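Adhesion G-protein coupled receptor G6 (Danio rerio, PDB 6V55) acts as an adhesion G-protein-coupled receptor (Gpr126) linked to myelination, carrying a large calcium-binding extracellular region that probably regulates its signalling. Local coordinates at residues E589-I594 against N673-G678; S600-I603 against L608-G611; A649-P654 against V698-G703; M545-I550 against S559-I564. All coordinates share one frame; numbering follows the deposited sequence.

Contact 1 of 4, residues E589-I594 against N673-G678; sequences ELVQKI and NFMFFG. With NAG (2-acetamido-2-deoxy-beta-D-glucopyranose), chain L.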
loop_
_atom_site.group_PDB
_atom_site.type_symbol
_atom_site.label_atom_id
_atom_site.label_comp_id
_atom_site.label_asym_id
_atom_site.label_seq_id
_atom_site.Cartn_x
_atom_site.Cartn_y
_atom_site.Cartn_z
ATOM N N GLU A 589 24.574 32.838 -14.616
ATOM C CA GLU A 589 24.540 32.770 -16.066
ATOM C C GLU A 589 23.155 32.481 -16.600
ATOM O O GLU A 589 22.883 32.845 -17.747
ATOM C CB GLU A 589 25.501 31.705 -16.576
ATOM C CG GLU A 589 26.089 32.050 -17.926
ATOM C CD GLU A 589 26.322 30.823 -18.733
ATOM O OE1 GLU A 589 26.252 29.727 -18.125
ATOM O OE2 GLU A 589 26.589 30.957 -19.951
ATOM N N LEU A 590 22.302 31.816 -15.802
ATOM C CA LEU A 590 20.890 31.630 -16.152
ATOM C C LEU A 590 20.193 32.968 -16.318
ATOM O O LEU A 590 19.456 33.175 -17.289
ATOM C CB LEU A 590 20.195 30.796 -15.074
ATOM C CG LEU A 590 18.686 30.616 -15.074
ATOM C CD1 LEU A 590 18.391 29.354 -15.808
ATOM C CD2 LEU A 590 18.142 30.469 -13.665
ATOM N N VAL A 591 20.509 33.921 -15.435
ATOM C CA VAL A 591 19.920 35.250 -15.466
ATOM C C VAL A 591 20.449 36.059 -16.656
ATOM O O VAL A 591 19.714 36.865 -17.249
ATOM C CB VAL A 591 20.175 35.902 -14.083
ATOM C CG1 VAL A 591 19.757 37.326 -14.035
ATOM C CG2 VAL A 591 19.352 35.165 -13.040
ATOM N N GLN A 592 21.694 35.828 -17.063
ATOM C CA GLN A 592 22.217 36.507 -18.247
ATOM C C GLN A 592 21.551 36.010 -19.526
ATOM O O GLN A 592 21.324 36.798 -20.449
ATOM C CB GLN A 592 23.728 36.301 -18.345
ATOM C CG GLN A 592 24.512 36.868 -17.176
ATOM C CD GLN A 592 24.489 38.380 -17.143
ATOM O OE1 GLN A 592 24.448 39.035 -18.195
ATOM N NE2 GLN A 592 24.505 38.950 -15.935
ATOM N N LYS A 593 21.170 34.738 -19.570
ATOM C CA LYS A 593 20.761 34.086 -20.802
ATOM C C LYS A 593 19.264 33.992 -20.967
ATOM O O LYS A 593 18.811 33.445 -21.982
ATOM C CB LYS A 593 21.313 32.660 -20.861
ATOM C CG LYS A 593 22.799 32.573 -21.014
ATOM C CD LYS A 593 23.174 31.627 -22.103
ATOM C CE LYS A 593 22.615 30.273 -21.850
ATOM N NZ LYS A 593 23.686 29.280 -22.054
ATOM N N ILE A 594 18.489 34.426 -19.983
ATOM C CA ILE A 594 17.059 34.148 -20.009
ATOM C C ILE A 594 16.393 35.047 -21.047
ATOM O O ILE A 594 16.738 36.229 -21.182
ATOM C CB ILE A 594 16.440 34.290 -18.605
ATOM C CG1 ILE A 594 14.963 34.020 -18.648
ATOM C CG2 ILE A 594 16.622 35.660 -17.985
ATOM C CD1 ILE A 594 14.514 33.553 -17.397
ATOM N N ASN A 673 19.229 43.042 -13.539
ATOM C CA ASN A 673 19.086 41.731 -12.926
ATOM C C ASN A 673 18.925 41.893 -11.423
ATOM O O ASN A 673 19.518 42.784 -10.817
ATOM C CB ASN A 673 20.319 40.874 -13.217
ATOM C CG ASN A 673 20.609 40.763 -14.706
ATOM O OD1 ASN A 673 19.691 40.660 -15.505
ATOM N ND2 ASN A 673 21.886 40.801 -15.084
ATOM N N PHE A 674 18.147 41.018 -10.807
ATOM C CA PHE A 674 17.967 41.112 -9.364
ATOM C C PHE A 674 17.775 39.700 -8.842
ATOM O O PHE A 674 16.978 38.949 -9.402
ATOM C CB PHE A 674 16.762 42.006 -9.041
ATOM C CG PHE A 674 16.585 42.332 -7.580
ATOM C CD1 PHE A 674 15.853 41.485 -6.740
ATOM C CD2 PHE A 674 17.065 43.523 -7.060
ATOM C CE1 PHE A 674 15.661 41.781 -5.402
ATOM C CE2 PHE A 674 16.870 43.837 -5.707
ATOM C CZ PHE A 674 16.153 42.962 -4.886
ATOM N N MET A 675 18.512 39.335 -7.791
ATOM C CA MET A 675 18.344 38.057 -7.096
ATOM C C MET A 675 18.249 38.304 -5.597
ATOM O O MET A 675 18.986 39.131 -5.048
ATOM C CB MET A 675 19.512 37.092 -7.356
ATOM C CG MET A 675 19.898 36.953 -8.808
ATOM S SD MET A 675 21.308 35.912 -9.119
ATOM C CE MET A 675 22.171 37.020 -10.239
ATOM N N PHE A 676 17.346 37.592 -4.934
ATOM C CA PHE A 676 17.242 37.628 -3.480
ATOM C C PHE A 676 17.444 36.211 -2.968
ATOM O O PHE A 676 16.705 35.298 -3.358
ATOM C CB PHE A 676 15.886 38.194 -3.041
ATOM C CG PHE A 676 15.652 38.143 -1.558
ATOM C CD1 PHE A 676 14.858 37.137 -0.990
ATOM C CD2 PHE A 676 16.202 39.110 -0.734
ATOM C CE1 PHE A 676 14.651 37.088 0.378
ATOM C CE2 PHE A 676 15.991 39.082 0.636
ATOM C CZ PHE A 676 15.222 38.065 1.196
ATOM N N PHE A 677 18.433 36.023 -2.098
ATOM C CA PHE A 677 18.714 34.714 -1.516
ATOM C C PHE A 677 18.134 34.684 -0.105
ATOM O O PHE A 677 18.625 35.371 0.794
ATOM C CB PHE A 677 20.211 34.428 -1.509
ATOM C CG PHE A 677 20.779 34.107 -2.866
ATOM C CD1 PHE A 677 21.174 35.125 -3.734
ATOM C CD2 PHE A 677 20.931 32.782 -3.272
ATOM C CE1 PHE A 677 21.701 34.832 -4.985
ATOM C CE2 PHE A 677 21.471 32.475 -4.527
ATOM C CZ PHE A 677 21.857 33.507 -5.376
ATOM N N GLY A 678 17.066 33.912 0.083
ATOM C CA GLY A 678 16.483 33.795 1.407
ATOM C C GLY A 678 17.330 33.013 2.385
ATOM O O GLY A 678 17.213 33.226 3.595
HETATM C C1 NAG L . 29.487 36.238 -20.473
HETATM C C2 NAG L . 28.741 35.240 -21.371
HETATM C C3 NAG L . 29.230 33.818 -21.086
HETATM C C4 NAG L . 30.745 33.720 -21.264
HETATM C C5 NAG L . 31.471 34.781 -20.423
HETATM C C6 NAG L . 32.956 34.843 -20.713
HETATM C C7 NAG L . 26.431 35.325 -22.202
HETATM C C8 NAG L . 24.990 35.478 -21.826
HETATM N N2 NAG L . 27.302 35.343 -21.187
HETATM O O3 NAG L . 28.567 32.898 -21.950
HETATM O O4 NAG L . 31.198 32.427 -20.878
HETATM O O5 NAG L . 30.938 36.098 -20.679
HETATM O O6 NAG L . 33.494 36.132 -20.444
HETATM O O7 NAG L . 26.789 35.189 -23.373
HETATM O O HOH W 1 19.573 39.155 -17.985
#
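V591 holds CG1 opposite its backbone N (chi1 173°), while N673 turns CG away from its own carbonyl carbon, and these two torsions lay the valine methyl on the asparagine amide. This is helix-on-sheet packing in the GAIN domain: the last turn of helix 573-593 lies on strand 671-677, with axes 9.6 Å apart and running at 146° to each other. V591 CG1 is 3.6 Å from N673 CG and approaches over the flat face of the amide. The other methyl does less, V591 CG2 standing 4.4 Å from M675 CE.

Q592 crosses N673 at about a right angle, with amide planes 88° apart. Their nitrogens, Q592 NE2 and N673 ND2, approach to 3.3 Å, but both are donors and do not bond each other. N673 ND2 is instead given to S701 OG, and Q592 NE2 weakly to G703 O. With an alanine here in place of N673, S701 OG would probably lose its amide donor and V591 CG1 the flat surface beneath it.

On the glycan side of the helix, E589 OE2 accepts a weak bond from NAG O3 at 3.4 Å, and K593 CG meets the acetamide methyl C8. A water donates to N673 OD1 at 2.9 Å; its placement beside V591 O is implausibly close, which leaves the bridge to that carbonyl doubtful.

Contact 2 of 4, residues S600-I603 against L608-G611; sequences SLTI and LVVG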
loop_
_atom_site.group_PDB
_atom_site.type_symbol
_atom_site.label_atom_id
_atom_site.label_comp_id
_atom_site.label_asym_id
_atom_site.label_seq_id
_atom_site.Cartn_x
_atom_site.Cartn_y
_atom_site.Cartn_z
ATOM N N SER A 600 9.190 42.907 -17.664
ATOM C CA SER A 600 9.971 42.225 -16.635
ATOM C C SER A 600 9.495 40.786 -16.484
ATOM O O SER A 600 8.375 40.440 -16.871
ATOM C CB SER A 600 9.887 42.942 -15.279
ATOM O OG SER A 600 8.640 42.727 -14.682
ATOM N N LEU A 601 10.367 39.948 -15.913
ATOM C CA LEU A 601 10.051 38.548 -15.636
ATOM C C LEU A 601 10.620 38.170 -14.278
ATOM O O LEU A 601 11.795 38.409 -14.012
ATOM C CB LEU A 601 10.616 37.616 -16.715
ATOM C CG LEU A 601 10.486 36.115 -16.401
ATOM C CD1 LEU A 601 9.025 35.691 -16.270
ATOM C CD2 LEU A 601 11.175 35.219 -17.395
ATOM N N THR A 602 9.807 37.567 -13.430
ATOM C CA THR A 602 10.232 37.151 -12.103
ATOM C C THR A 602 10.071 35.640 -11.965
ATOM O O THR A 602 9.047 35.081 -12.371
ATOM C CB THR A 602 9.411 37.884 -11.058
ATOM O OG1 THR A 602 9.352 39.283 -11.387
ATOM C CG2 THR A 602 10.018 37.749 -9.735
ATOM N N ILE A 603 11.091 34.965 -11.430
ATOM C CA ILE A 603 11.034 33.523 -11.195
ATOM C C ILE A 603 11.216 33.266 -9.707
ATOM O O ILE A 603 12.288 33.528 -9.156
ATOM C CB ILE A 603 12.084 32.753 -11.999
ATOM C CG1 ILE A 603 11.813 32.879 -13.487
ATOM C CG2 ILE A 603 11.993 31.317 -11.639
ATOM C CD1 ILE A 603 12.839 33.647 -14.124
ATOM N N LEU A 608 14.573 31.422 -3.051
ATOM C CA LEU A 608 15.289 32.100 -4.127
ATOM C C LEU A 608 14.296 32.717 -5.096
ATOM O O LEU A 608 13.479 32.003 -5.685
ATOM C CB LEU A 608 16.188 31.132 -4.893
ATOM C CG LEU A 608 16.957 31.777 -6.049
ATOM C CD1 LEU A 608 17.973 32.768 -5.544
ATOM C CD2 LEU A 608 17.615 30.753 -6.942
ATOM N N VAL A 609 14.384 34.028 -5.287
ATOM C CA VAL A 609 13.637 34.696 -6.345
ATOM C C VAL A 609 14.628 35.459 -7.211
ATOM O O VAL A 609 15.549 36.101 -6.688
ATOM C CB VAL A 609 12.525 35.600 -5.775
ATOM C CG1 VAL A 609 13.026 36.546 -4.684
ATOM C CG2 VAL A 609 11.825 36.335 -6.864
ATOM N N VAL A 610 14.532 35.277 -8.536
ATOM C CA VAL A 610 15.393 36.009 -9.462
ATOM C C VAL A 610 14.492 36.752 -10.432
ATOM O O VAL A 610 13.368 36.328 -10.730
ATOM C CB VAL A 610 16.433 35.130 -10.223
ATOM C CG1 VAL A 610 17.287 34.295 -9.252
ATOM C CG2 VAL A 610 15.816 34.249 -11.309
ATOM N N GLY A 611 14.965 37.900 -10.880
ATOM C CA GLY A 611 14.154 38.753 -11.730
ATOM C C GLY A 611 15.015 39.468 -12.738
ATOM O O GLY A 611 16.178 39.789 -12.478
#
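Two backbone hydrogen bonds join I603 to V610: I603 N donates to V610 O at 2.7 Å and V610 N donates to I603 O at 2.9 Å. The first is practically straight, 179° at the hydrogen; the second reaches 164°. One residue along, T602 and G611 form the non-hydrogen-bonded pair, their CA atoms lying close together.

CA-H...O contacts make up a second class. G611 CA points at L601 O from 3.3 Å and V609 CA meets I603 O at the same separation, while T602 CA lies near V610 O. G611 itself brings no side chain to the face that carries T602.

These bonds define an antiparallel beta hairpin, strands 600-603 and 608-614 with axes at 166°, and strand 600-603 ends a four-stranded sheet of the GAIN domain within this chain. Strand 671-677 flanks 608-614 on the far side, pairing V609 with F676 and G611 with F674.

The apolar contacts fall on two faces. On the I603 and V610 face, V610 CG2 touches both I603 CB and CD1, and V562 of helix 555-568 covers the pair. On the opposite face, T602 holds CG2 anti to its backbone N and so reaches V609 CG2 diagonally at 3.7 Å, while the loop residue F640 touches T602.

Contact 3 of 4, residues A649-P654 against V698-G703; sequences AVVTLP and VASSVG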
loop_
_atom_site.group_PDB
_atom_site.type_symbol
_atom_site.label_atom_id
_atom_site.label_comp_id
_atom_site.label_asym_id
_atom_site.label_seq_id
_atom_site.Cartn_x
_atom_site.Cartn_y
_atom_site.Cartn_z
ATOM N N ALA A 649 15.182 43.348 1.139
ATOM C CA ALA A 649 16.346 43.868 0.433
ATOM C C ALA A 649 15.898 44.971 -0.516
ATOM O O ALA A 649 14.932 44.790 -1.267
ATOM C CB ALA A 649 17.070 42.763 -0.325
ATOM N N VAL A 650 16.559 46.131 -0.445
ATOM C CA VAL A 650 16.326 47.241 -1.364
ATOM C C VAL A 650 17.642 47.557 -2.055
ATOM O O VAL A 650 18.684 47.666 -1.394
ATOM C CB VAL A 650 15.801 48.502 -0.651
ATOM C CG1 VAL A 650 15.303 49.538 -1.667
ATOM C CG2 VAL A 650 14.711 48.175 0.346
ATOM N N VAL A 651 17.598 47.701 -3.381
ATOM C CA VAL A 651 18.751 48.094 -4.181
ATOM C C VAL A 651 18.361 49.336 -4.966
ATOM O O VAL A 651 17.422 49.296 -5.769
ATOM C CB VAL A 651 19.205 46.971 -5.124
ATOM C CG1 VAL A 651 20.299 47.470 -6.064
ATOM C CG2 VAL A 651 19.682 45.760 -4.333
ATOM N N THR A 652 19.069 50.432 -4.738
ATOM C CA THR A 652 18.823 51.688 -5.432
ATOM C C THR A 652 20.017 52.009 -6.315
ATOM O O THR A 652 21.139 52.158 -5.815
ATOM C CB THR A 652 18.579 52.824 -4.445
ATOM O OG1 THR A 652 17.343 52.585 -3.758
ATOM C CG2 THR A 652 18.505 54.150 -5.188
ATOM N N LEU A 653 19.775 52.101 -7.610
ATOM C CA LEU A 653 20.830 52.440 -8.552
ATOM C C LEU A 653 20.814 53.945 -8.805
ATOM O O LEU A 653 19.751 54.494 -9.121
ATOM C CB LEU A 653 20.646 51.683 -9.863
ATOM C CG LEU A 653 20.285 50.190 -9.733
ATOM C CD1 LEU A 653 19.875 49.573 -11.062
ATOM C CD2 LEU A 653 21.433 49.411 -9.123
ATOM N N PRO A 654 21.958 54.629 -8.676
ATOM C CA PRO A 654 22.009 56.097 -8.857
ATOM C C PRO A 654 21.767 56.489 -10.306
ATOM O O PRO A 654 21.877 55.641 -11.206
ATOM C CB PRO A 654 23.442 56.434 -8.423
ATOM C CG PRO A 654 24.206 55.226 -8.738
ATOM C CD PRO A 654 23.295 54.084 -8.384
ATOM N N VAL A 698 21.562 39.774 -1.381
ATOM C CA VAL A 698 20.898 40.330 -2.547
ATOM C C VAL A 698 21.956 40.586 -3.613
ATOM O O VAL A 698 23.082 40.996 -3.304
ATOM C CB VAL A 698 20.090 41.601 -2.181
ATOM C CG1 VAL A 698 20.947 42.727 -1.573
ATOM C CG2 VAL A 698 19.274 42.100 -3.343
ATOM N N ALA A 699 21.631 40.243 -4.858
ATOM C CA ALA A 699 22.513 40.533 -5.975
ATOM C C ALA A 699 21.833 41.423 -7.009
ATOM O O ALA A 699 20.599 41.444 -7.128
ATOM C CB ALA A 699 23.019 39.254 -6.643
ATOM N N SER A 700 22.655 42.169 -7.752
ATOM C CA SER A 700 22.169 42.957 -8.875
ATOM C C SER A 700 23.295 43.168 -9.866
ATOM O O SER A 700 24.468 43.167 -9.485
ATOM C CB SER A 700 21.621 44.311 -8.439
ATOM O OG SER A 700 20.837 44.873 -9.477
ATOM N N SER A 701 22.925 43.352 -11.136
ATOM C CA SER A 701 23.870 43.665 -12.208
ATOM C C SER A 701 23.074 44.227 -13.372
ATOM O O SER A 701 21.841 44.179 -13.385
ATOM C CB SER A 701 24.667 42.437 -12.676
ATOM O OG SER A 701 23.850 41.578 -13.463
ATOM N N VAL A 702 23.792 44.739 -14.369
ATOM C CA VAL A 702 23.153 45.231 -15.576
ATOM C C VAL A 702 23.658 44.524 -16.819
ATOM O O VAL A 702 23.382 44.969 -17.931
ATOM C CB VAL A 702 23.326 46.748 -15.730
ATOM C CG1 VAL A 702 22.440 47.476 -14.758
ATOM C CG2 VAL A 702 24.756 47.078 -15.482
ATOM N N GLY A 703 24.409 43.444 -16.661
ATOM C CA GLY A 703 24.812 42.672 -17.817
ATOM C C GLY A 703 25.913 41.712 -17.431
ATOM O O GLY A 703 26.158 41.472 -16.250
#
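A649 and V651 both pack on V698, beside two phenylalanine rings of strand 671-677, the flat groups of this region. V698 CG2 lies above the plane of the F674 ring, out past its CZ rim. V651 CG2 meets the same ring near its edge, at F674 CE2. The second ring receives A649 edge-on, with A649 CB nearest F676 CD2.

Between the two segments the contact is aliphatic. A649 CB abuts V698 CB at 3.7 Å, and V698 CG2 reaches V651 CG2 at 3.8 Å, the two valine side chains running alongside in opposed directions. V698 sets CG1 between its backbone N and carbonyl carbon (chi1 59°), which leaves CG2 opposite the N and aimed at both A649 and V651. Farther along, V651 CG1 stands 4.2 Å from S700 CB. The buried S700 hydroxyl is not left to this apolar surface: OG is hydrogen-bonded to N673 O.

No hydrogen bond crosses the interface and the strand axes are 8.2 Å apart at 23°, so the strands belong to different sheets packed face to face, as in the beta-sandwich of a GAIN domain. Strand 649-653 lies between 623-628 and 714-719 in its sheet, and I716 and I718 add to the interior. Strand 697-701 is joined by 671-677 on one side, while V698 and A699 pair antiparallel with a strand of the bound peptide, a separate chain.

Contact 4 of 4, residues M545-I550 against S559-I564; sequences MELVNI and STVVTI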
loop_
_atom_site.group_PDB
_atom_site.type_symbol
_atom_site.label_atom_id
_atom_site.label_comp_id
_atom_site.label_asym_id
_atom_site.label_seq_id
_atom_site.Cartn_x
_atom_site.Cartn_y
_atom_site.Cartn_z
ATOM N N MET A 545 24.844 23.062 -14.160
ATOM C CA MET A 545 25.770 23.973 -14.832
ATOM C C MET A 545 25.970 23.609 -16.303
ATOM O O MET A 545 26.050 24.502 -17.157
ATOM C CB MET A 545 27.115 23.988 -14.114
ATOM C CG MET A 545 28.161 24.933 -14.722
ATOM S SD MET A 545 27.596 26.653 -14.827
ATOM C CE MET A 545 28.412 27.150 -13.342
ATOM N N GLU A 546 26.016 22.309 -16.622
ATOM C CA GLU A 546 26.110 21.897 -18.019
ATOM C C GLU A 546 24.838 22.249 -18.776
ATOM O O GLU A 546 24.892 22.729 -19.919
ATOM C CB GLU A 546 26.375 20.395 -18.105
ATOM C CG GLU A 546 27.639 19.923 -17.397
ATOM C CD GLU A 546 27.756 18.394 -17.373
ATOM O OE1 GLU A 546 28.686 17.869 -16.709
ATOM O OE2 GLU A 546 26.913 17.717 -18.020
ATOM N N LEU A 547 23.699 22.082 -18.103
ATOM C CA LEU A 547 22.403 22.391 -18.668
ATOM C C LEU A 547 22.253 23.875 -18.943
ATOM O O LEU A 547 21.740 24.252 -19.995
ATOM C CB LEU A 547 21.316 21.928 -17.705
ATOM C CG LEU A 547 19.869 21.972 -18.158
ATOM C CD1 LEU A 547 19.229 20.695 -17.728
ATOM C CD2 LEU A 547 19.120 23.143 -17.573
ATOM N N VAL A 548 22.672 24.728 -18.009
ATOM C CA VAL A 548 22.471 26.164 -18.190
ATOM C C VAL A 548 23.418 26.685 -19.271
ATOM O O VAL A 548 23.052 27.559 -20.063
ATOM C CB VAL A 548 22.623 26.874 -16.826
ATOM C CG1 VAL A 548 22.737 28.390 -16.951
ATOM C CG2 VAL A 548 21.434 26.564 -15.955
ATOM N N ASN A 549 24.571 26.034 -19.436
ATOM C CA ASN A 549 25.535 26.442 -20.448
ATOM C C ASN A 549 25.104 26.085 -21.861
ATOM O O ASN A 549 25.189 26.929 -22.761
ATOM C CB ASN A 549 26.879 25.819 -20.143
ATOM C CG ASN A 549 27.732 26.739 -19.350
ATOM O OD1 ASN A 549 27.919 27.898 -19.743
ATOM N ND2 ASN A 549 28.209 26.278 -18.198
ATOM N N ILE A 550 24.633 24.864 -22.093
ATOM C CA ILE A 550 24.353 24.503 -23.476
ATOM C C ILE A 550 22.960 24.931 -23.943
ATOM O O ILE A 550 22.763 25.110 -25.153
ATOM C CB ILE A 550 24.614 22.999 -23.711
ATOM C CG1 ILE A 550 25.064 22.759 -25.160
ATOM C CG2 ILE A 550 23.412 22.150 -23.370
ATOM C CD1 ILE A 550 25.842 21.464 -25.365
ATOM N N SER A 559 12.418 28.231 -14.399
ATOM C CA SER A 559 11.681 27.988 -13.168
ATOM C C SER A 559 12.031 26.629 -12.589
ATOM O O SER A 559 12.059 26.471 -11.370
ATOM C CB SER A 559 10.184 28.123 -13.393
ATOM O OG SER A 559 9.583 26.853 -13.552
ATOM N N THR A 560 12.381 25.665 -13.436
ATOM C CA THR A 560 12.838 24.388 -12.909
ATOM C C THR A 560 14.245 24.501 -12.343
ATOM O O THR A 560 14.545 23.914 -11.290
ATOM C CB THR A 560 12.770 23.324 -13.996
ATOM O OG1 THR A 560 11.590 23.527 -14.781
ATOM C CG2 THR A 560 12.683 21.987 -13.383
ATOM N N VAL A 561 15.103 25.286 -13.001
ATOM C CA VAL A 561 16.491 25.389 -12.569
ATOM C C VAL A 561 16.589 26.174 -11.263
ATOM O O VAL A 561 17.376 25.803 -10.387
ATOM C CB VAL A 561 17.335 25.975 -13.728
ATOM C CG1 VAL A 561 18.752 26.367 -13.316
ATOM C CG2 VAL A 561 17.406 24.975 -14.846
ATOM N N VAL A 562 15.683 27.141 -11.038
ATOM C CA VAL A 562 15.726 27.945 -9.812
ATOM C C VAL A 562 15.257 27.113 -8.619
ATOM O O VAL A 562 15.714 27.316 -7.477
ATOM C CB VAL A 562 14.958 29.278 -10.054
ATOM C CG1 VAL A 562 14.346 29.915 -8.813
ATOM C CG2 VAL A 562 15.918 30.286 -10.673
ATOM N N THR A 563 14.481 26.060 -8.887
ATOM C CA THR A 563 14.067 25.273 -7.753
ATOM C C THR A 563 14.951 24.068 -7.508
ATOM O O THR A 563 14.826 23.461 -6.438
ATOM C CB THR A 563 12.609 24.871 -7.910
ATOM O OG1 THR A 563 12.460 23.980 -9.020
ATOM C CG2 THR A 563 11.784 26.112 -8.176
ATOM N N ILE A 564 15.811 23.685 -8.461
ATOM C CA ILE A 564 16.941 22.832 -8.101
ATOM C C ILE A 564 17.808 23.554 -7.086
ATOM O O ILE A 564 18.040 23.037 -5.990
ATOM C CB ILE A 564 17.740 22.404 -9.343
ATOM C CG1 ILE A 564 16.792 21.633 -10.247
ATOM C CG2 ILE A 564 18.865 21.510 -8.942
ATOM C CD1 ILE A 564 17.247 21.403 -11.676
#
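Helices 534-550 and 555-568 are consecutive in the chain and pack as a helical hairpin in the helical part of the GAIN domain. Their meeting point here is V561, whose two methyls divide the work between L547 and V548. V561 CG2 touches L547 CD2 at 3.7 Å, and V561 CG1 touches V548 CG2 at 3.8 Å.

The torsion of V561 (chi1 169°) explains this division, placing CG1 opposite the backbone N and CG2 opposite the carbonyl carbon, so that the methyls diverge toward different residues. L547 lies side by side with V561, whereas V548 comes to V561 at a slant. The CA atoms of V548 and V561 remain 8.2 Å apart, as suits helices joined through short side chains. V544, from the preceding turn of 534-550, also touches V561, and V520 of helix 517-527 lies against L547.

Polar groups work within a helix or beside it. T563 OG1 donates to T560 O at 3.1 Å from above the carbonyl plane, and that oxygen also accepts from I564 N; near the end of the first helix, V548 O takes a hydrogen bond from K593 NZ.

Because the touching groups are methyls, with 95 Å² buried over both sides and no hydrogen bond across, the attachment between these two segments probably rests on close fit and exclusion of water, with no directional bond among the touching groups.

Overall arrangement
All four contacts lie in the GAIN domain. Contacts 1 and 2 share a sheet and have centres about 7 Å apart: F674 O and G611 N, 2.7 Å apart, probably hydrogen-bond. Contact 3 adds the next strand, its centre about 11 Å from that of contact 1, and brings in the opposing sheet. Contact 4 belongs to the helices that pack on this sheet: K593 NZ reaches V548 O at 2.7 Å, tying it to contact 1, while I603 CG2 of contact 2 packs on S559 CA at 3.7 Å. Contacts 3 and 4 do not touch, their nearest atoms being about 12 Å apart. The attached glycan borders contact 1, about 9 Å from the V548 side chain.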